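DUF2179 domain-containing protein (Eubacterium ventriosum, PDB 3HLU) is of unknown function but forms, in this chain, the C-terminal DUF2179 domain, an alpha-beta half sandwich, of a probable YitT-family membrane protein. Local coordinates at residues A[20-25]-A[31-36]. Residues are numbered along the deposited sequence; the frame is centred on the assembly and turned at random.
Sequences IIADRM and LGVTML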
ATOM      1  N   ILE A  20      -2.349  -7.175 -15.282  1.00 88.10           N
ATOM      2  CA  ILE A  20      -2.393  -8.629 -15.413  1.00 87.85           C
ATOM      3  C   ILE A  20      -2.988  -9.330 -14.181  1.00 84.70           C
ATOM      4  O   ILE A  20      -3.851 -10.197 -14.299  1.00 84.00           O
ATOM      5  CB  ILE A  20      -0.984  -9.178 -15.672  1.00 86.37           C
ATOM      6  CG1 ILE A  20      -0.416  -8.554 -16.952  1.00 91.33           C
ATOM      7  CG2 ILE A  20      -1.013 -10.675 -15.771  1.00 83.49           C
ATOM      8  CD1 ILE A  20       1.046  -8.878 -17.188  1.00 96.00           C
ATOM      9  N   ILE A  21      -2.520  -8.954 -12.993  1.00 84.41           N
ATOM     10  CA  ILE A  21      -3.046  -9.538 -11.765  1.00 83.71           C
ATOM     11  C   ILE A  21      -4.534  -9.289 -11.596  1.00 80.12           C
ATOM     12  O   ILE A  21      -5.280 -10.187 -11.228  1.00 78.91           O
ATOM     13  CB  ILE A  21      -2.342  -8.991 -10.518  1.00 80.96           C
ATOM     14  CG1 ILE A  21      -0.888  -9.451 -10.492  1.00 81.25           C
ATOM     15  CG2 ILE A  21      -3.071  -9.457  -9.260  1.00 75.75           C
ATOM     16  CD1 ILE A  21      -0.105  -8.911  -9.321  1.00 78.84           C
ATOM     17  N   ALA A  22      -4.951  -8.052 -11.843  1.00 80.99           N
ATOM     18  CA  ALA A  22      -6.346  -7.671 -11.709  1.00 79.40           C
ATOM     19  C   ALA A  22      -7.223  -8.474 -12.649  1.00 82.20           C
ATOM     20  O   ALA A  22      -8.304  -8.890 -12.261  1.00 84.21           O
ATOM     21  CB  ALA A  22      -6.523  -6.197 -11.957  1.00 75.53           C
ATOM     22  N   ASP A  23      -6.760  -8.708 -13.875  1.00 82.03           N
ATOM     23  CA  ASP A  23      -7.562  -9.453 -14.841  1.00 84.76           C
ATOM     24  C   ASP A  23      -7.735 -10.907 -14.420  1.00 85.63           C
ATOM     25  O   ASP A  23      -8.845 -11.431 -14.443  1.00 86.20           O
ATOM     26  CB  ASP A  23      -6.988  -9.357 -16.266  1.00 89.27           C
ATOM     27  CG  ASP A  23      -7.218  -7.972 -16.913  1.00 95.15           C
ATOM     28  OD1 ASP A  23      -8.020  -7.157 -16.373  1.00 91.18           O
ATOM     29  OD2 ASP A  23      -6.579  -7.698 -17.965  1.00 98.33           O
ATOM     30  N   ARG A  24      -6.643 -11.549 -14.022  1.00 84.52           N
ATOM     31  CA  ARG A  24      -6.702 -12.940 -13.591  1.00 85.39           C
ATOM     32  C   ARG A  24      -7.501 -13.112 -12.306  1.00 83.87           C
ATOM     33  O   ARG A  24      -8.055 -14.178 -12.049  1.00 84.96           O
ATOM     34  CB  ARG A  24      -5.298 -13.517 -13.414  1.00 85.30           C
ATOM     35  CG  ARG A  24      -4.510 -13.617 -14.701  1.00 89.36           C
ATOM     36  CD  ARG A  24      -3.231 -14.430 -14.516  1.00 91.16           C
ATOM     37  NE  ARG A  24      -3.492 -15.778 -14.008  1.00 95.41           N
ATOM     38  CZ  ARG A  24      -2.540 -16.651 -13.671  1.00100.26           C
ATOM     39  NH1 ARG A  24      -1.259 -16.322 -13.788  1.00102.13           N
ATOM     40  NH2 ARG A  24      -2.865 -17.854 -13.212  1.00 98.96           N
HETATM   41  N   MSE A  25      -7.557 -12.065 -11.492  1.00 81.55           N
HETATM   42  CA  MSE A  25      -8.335 -12.117 -10.261  1.00 83.29           C
HETATM   43  C   MSE A  25      -9.812 -12.194 -10.601  1.00 87.04           C
HETATM   44  O   MSE A  25     -10.582 -12.913  -9.952  1.00 86.10           O
HETATM   45  CB  MSE A  25      -8.067 -10.887  -9.399  1.00 80.95           C
HETATM   46  CG  MSE A  25      -6.841 -10.999  -8.514  1.00 79.28           C
HETATM   47 SE   MSE A  25      -6.522  -9.369  -7.499  0.63 71.73          SE
HETATM   48  CE  MSE A  25      -7.634  -9.721  -5.944  1.00 76.86           C
ATOM     49  N   LEU A  31     -13.342 -12.255  -8.596  1.00 86.12           N
ATOM     50  CA  LEU A  31     -13.245 -11.208  -7.596  1.00 84.19           C
ATOM     51  C   LEU A  31     -13.476  -9.870  -8.235  1.00 84.45           C
ATOM     52  O   LEU A  31     -12.972  -9.598  -9.331  1.00 83.84           O
ATOM     53  CB  LEU A  31     -11.872 -11.220  -6.941  1.00 85.20           C
ATOM     54  CG  LEU A  31     -11.655 -12.349  -5.949  1.00 83.22           C
ATOM     55  CD1 LEU A  31     -10.200 -12.467  -5.717  1.00 81.51           C
ATOM     56  CD2 LEU A  31     -12.416 -12.065  -4.671  1.00 85.71           C
ATOM     57  N   GLY A  32     -14.255  -9.040  -7.551  1.00 84.68           N
ATOM     58  CA  GLY A  32     -14.466  -7.666  -7.964  1.00 83.36           C
ATOM     59  C   GLY A  32     -13.444  -6.752  -7.319  1.00 83.45           C
ATOM     60  O   GLY A  32     -13.284  -6.730  -6.084  1.00 84.32           O
ATOM     61  N   VAL A  33     -12.734  -6.005  -8.158  1.00 79.69           N
ATOM     62  CA  VAL A  33     -11.684  -5.133  -7.672  1.00 82.73           C
ATOM     63  C   VAL A  33     -11.850  -3.714  -8.211  1.00 87.01           C
ATOM     64  O   VAL A  33     -12.425  -3.496  -9.294  1.00 84.71           O
ATOM     65  CB  VAL A  33     -10.268  -5.695  -7.997  1.00 79.45           C
ATOM     66  CG1 VAL A  33     -10.227  -7.197  -7.762  1.00 78.24           C
ATOM     67  CG2 VAL A  33      -9.858  -5.378  -9.415  1.00 73.91           C
ATOM     68  N   THR A  34     -11.370  -2.750  -7.431  1.00 87.58           N
ATOM     69  CA  THR A  34     -11.318  -1.362  -7.873  1.00 89.52           C
ATOM     70  C   THR A  34      -9.860  -0.979  -8.078  1.00 87.22           C
ATOM     71  O   THR A  34      -8.998  -1.322  -7.278  1.00 83.57           O
ATOM     72  CB  THR A  34     -11.920  -0.401  -6.835  1.00 92.58           C
ATOM     73  OG1 THR A  34     -12.962  -1.063  -6.100  1.00 94.21           O
ATOM     74  CG2 THR A  34     -12.469   0.827  -7.532  1.00 93.64           C
HETATM   75  N   MSE A  35      -9.588  -0.276  -9.161  1.00 90.19           N
HETATM   76  CA  MSE A  35      -8.242   0.189  -9.400  1.00 88.82           C
HETATM   77  C   MSE A  35      -8.051   1.575  -8.789  1.00 88.36           C
HETATM   78  O   MSE A  35      -8.223   2.594  -9.442  1.00 91.45           O
HETATM   79  CB  MSE A  35      -7.929   0.184 -10.888  1.00 88.87           C
HETATM   80  CG  MSE A  35      -6.472  -0.075 -11.153  1.00 98.36           C
HETATM   81 SE   MSE A  35      -5.949  -1.865 -10.572  0.43 89.83          SE
HETATM   82  CE  MSE A  35      -6.346  -2.799 -12.214  1.00 85.95           C
ATOM     83  N   LEU A  36      -7.705   1.581  -7.508  1.00 91.22           N
ATOM     84  CA  LEU A  36      -7.429   2.791  -6.745  1.00 90.71           C
ATOM     85  C   LEU A  36      -6.122   3.501  -7.124  1.00 91.60           C
ATOM     86  O   LEU A  36      -5.153   2.890  -7.588  1.00 93.06           O
ATOM     87  CB  LEU A  36      -7.410   2.442  -5.260  1.00 91.98           C
ATOM     88  CG  LEU A  36      -6.967   3.552  -4.313  1.00 97.72           C
ATOM     89  CD1 LEU A  36      -7.844   4.782  -4.514  1.00100.24           C
ATOM     90  CD2 LEU A  36      -7.011   3.086  -2.851  1.00 95.50           C
TER
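Met-25 and Leu-31 bring the backbones closest, their CA atoms 5.7 Å apart; from there the chain draws away from the helix, and Ala-22 and Val-33 are already 7.2 Å apart at CA. A single main-chain hydrogen bond spans the gap, Leu-31 N to Met-25 O at 3.1 Å. It is nearly straight at the hydrogen (167°), but the donor sits above the carbonyl plane.

Past this bond the contact is apolar. Met-25 and Met-35 are selenomethionines. The chain of Met-25 runs extended to SE and then bends (chi3 87°), turning CE toward the chain that follows the helix, where it meets Leu-31 CD1 at 3.8 Å and Val-33 CG1 at 4.0 Å. Val-33 also offers CG2 to Ala-22 CB, more loosely at 4.3 Å. Met-35, centre of an inverse gamma turn, folds at chi2 and again at chi3, and this double bend carries CE over to Ala-22 CB.

Met-25 also packs on Val-62 and Leu-65 of helix 56-67 and on Ile-13 of strand 9-14, while Val-33 and Met-35 touch Ile-50 of strand 48-54. The one polar bond thus holds the departing chain to helix 18-28, and nondirectional methyl contacts seat the helix on the run-in to strand 34-40, outermost in this chain's antiparallel sheet, and on its Met-35.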